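Local coordinates for protein BRIC1 (Synthetic construct, PDB 6FF6) that is a computationally designed, all-helical repeat protein that forms a novel corrugated architecture, at residues D31-D36 with H62-G67. Sequence-based numbering, arbitrary orientation.
Sequences DELLAD and HSIKGG
No flat group takes part where L33 and L34 meet S63 and I64; the contact is made by aliphatic carbons alone. It joins the first two helices, 23-42 and 51-71, of a four-helix bundle that matches the Hpt domain family in sequence. The pair runs antiparallel, with the local axes at 154° and 10.3 Å apart at their closest. L33 and I64 are the nearest pair by backbone, with 7.8 Å between L33 CA and I64 CA. Their side chains slide past one another in opposite directions. L33 sends its CD1 branch along I64, and this methyl lies 3.7 Å from I64 CG1. In return I64 reaches across with its long branch. Its chi2 of 163° keeps the branch extended and carries CD1 toward the opposite helix. There I64 CD1 meets L33 CB at 3.8 Å. It also meets L34, whose side chain crosses that of I64 at about a right angle; L34 CD2 is 3.8 Å from I64 CD1. L34 starts off beside the contact, and its branched end comes in to I64. L34 also packs on M112, Q113 and L116 of helix 99-121, while I64 touches V80 of helix 74-92. These two buried residues therefore link the pair to the rest of the bundle. On the L33-S63 side the contact is nearer the solvent. S63 OG is hydrogen-bonded to R59 O of its own helix. Of the S63 side chain, CB is the atom that touches L33, 3.7 Å from L33 CD1.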
loop_
_atom_site.group_PDB
_atom_site.type_symbol
_atom_site.label_atom_id
_atom_site.label_comp_id
_atom_site.label_asym_id
_atom_site.label_seq_id
_atom_site.Cartn_x
_atom_site.Cartn_y
_atom_site.Cartn_z
ATOM N N ASP A 31 10.389 -16.893 3.519
ATOM C CA ASP A 31 11.765 -16.997 3.028
ATOM C C ASP A 31 12.252 -18.422 3.139
ATOM O O ASP A 31 12.856 -18.936 2.194
ATOM C CB ASP A 31 12.694 -16.084 3.839
ATOM C CG ASP A 31 12.705 -14.629 3.422
ATOM O OD1 ASP A 31 12.305 -14.330 2.252
ATOM O OD2 ASP A 31 13.137 -13.784 4.244
ATOM N N GLU A 32 11.978 -19.049 4.302
ATOM C CA GLU A 32 12.324 -20.434 4.627
ATOM C C GLU A 32 11.614 -21.357 3.663
ATOM O O GLU A 32 12.255 -22.243 3.102
ATOM C CB GLU A 32 11.924 -20.790 6.071
ATOM C CG GLU A 32 12.785 -20.170 7.163
ATOM C CD GLU A 32 12.309 -20.381 8.597
ATOM O OE1 GLU A 32 11.198 -20.930 8.790
ATOM O OE2 GLU A 32 13.046 -19.988 9.532
ATOM N N LEU A 33 10.300 -21.126 3.439
ATOM C CA LEU A 33 9.497 -21.938 2.522
ATOM C C LEU A 33 10.014 -21.869 1.130
ATOM O O LEU A 33 10.032 -22.890 0.455
ATOM C CB LEU A 33 8.019 -21.548 2.529
ATOM C CG LEU A 33 7.246 -21.910 3.782
ATOM C CD1 LEU A 33 5.906 -21.166 3.847
ATOM C CD2 LEU A 33 7.081 -23.413 3.911
ATOM N N LEU A 34 10.442 -20.689 0.688
ATOM C CA LEU A 34 10.944 -20.525 -0.666
ATOM C C LEU A 34 12.279 -21.222 -0.873
ATOM O O LEU A 34 12.520 -21.784 -1.943
ATOM C CB LEU A 34 10.978 -19.043 -1.056
ATOM C CG LEU A 34 9.617 -18.380 -1.275
ATOM C CD1 LEU A 34 9.759 -16.853 -1.303
ATOM C CD2 LEU A 34 8.908 -18.948 -2.512
ATOM N N ALA A 35 13.094 -21.269 0.179
ATOM C CA ALA A 35 14.379 -21.980 0.193
ATOM C C ALA A 35 14.123 -23.498 0.094
ATOM O O ALA A 35 14.825 -24.205 -0.633
ATOM C CB ALA A 35 15.128 -21.650 1.457
ATOM N N ASP A 36 13.060 -23.975 0.762
ATOM C CA ASP A 36 12.620 -25.357 0.704
ATOM C C ASP A 36 12.107 -25.691 -0.676
ATOM O O ASP A 36 12.540 -26.688 -1.252
ATOM C CB ASP A 36 11.533 -25.612 1.752
ATOM C CG ASP A 36 12.055 -25.706 3.187
ATOM O OD1 ASP A 36 13.314 -25.742 3.377
ATOM O OD2 ASP A 36 11.215 -25.745 4.122
ATOM N N HIS A 62 1.018 -23.046 -0.938
ATOM C CA HIS A 62 -0.264 -22.838 -0.284
ATOM C C HIS A 62 -0.103 -22.014 1.001
ATOM O O HIS A 62 -0.894 -21.077 1.226
ATOM C CB HIS A 62 -0.915 -24.189 -0.001
ATOM C CG HIS A 62 -2.321 -24.067 0.478
ATOM N ND1 HIS A 62 -2.608 -23.778 1.806
ATOM C CD2 HIS A 62 -3.480 -24.215 -0.199
ATOM C CE1 HIS A 62 -3.926 -23.764 1.891
ATOM N NE2 HIS A 62 -4.495 -24.012 0.710
ATOM N N SER A 63 0.929 -22.349 1.832
ATOM C CA SER A 63 1.204 -21.604 3.058
ATOM C C SER A 63 1.482 -20.116 2.777
ATOM O O SER A 63 0.912 -19.249 3.443
ATOM C CB SER A 63 2.357 -22.227 3.826
ATOM O OG SER A 63 1.995 -23.523 4.274
ATOM N N ILE A 64 2.321 -19.829 1.780
ATOM C CA ILE A 64 2.633 -18.462 1.389
ATOM C C ILE A 64 1.369 -17.710 0.901
ATOM O O ILE A 64 1.193 -16.539 1.262
ATOM C CB ILE A 64 3.778 -18.438 0.359
ATOM C CG1 ILE A 64 5.097 -18.900 1.012
ATOM C CG2 ILE A 64 3.918 -17.047 -0.273
ATOM C CD1 ILE A 64 6.150 -19.298 0.079
ATOM N N LYS A 65 0.492 -18.380 0.118
ATOM C CA LYS A 65 -0.768 -17.816 -0.375
ATOM C C LYS A 65 -1.627 -17.294 0.773
ATOM O O LYS A 65 -2.157 -16.191 0.677
ATOM C CB LYS A 65 -1.547 -18.884 -1.155
ATOM C CG LYS A 65 -2.832 -18.399 -1.819
ATOM C CD LYS A 65 -4.064 -19.178 -1.344
ATOM C CE LYS A 65 -4.176 -20.591 -1.870
ATOM N NZ LYS A 65 -5.587 -21.068 -1.889
ATOM N N GLY A 66 -1.769 -18.096 1.828
ATOM C CA GLY A 66 -2.551 -17.750 3.009
ATOM C C GLY A 66 -2.119 -16.443 3.639
ATOM O O GLY A 66 -2.952 -15.553 3.860
ATOM N N GLY A 67 -0.811 -16.319 3.887
ATOM C CA GLY A 67 -0.213 -15.111 4.444
ATOM C C GLY A 67 -0.374 -13.914 3.528
ATOM O O GLY A 67 -0.740 -12.827 3.977
#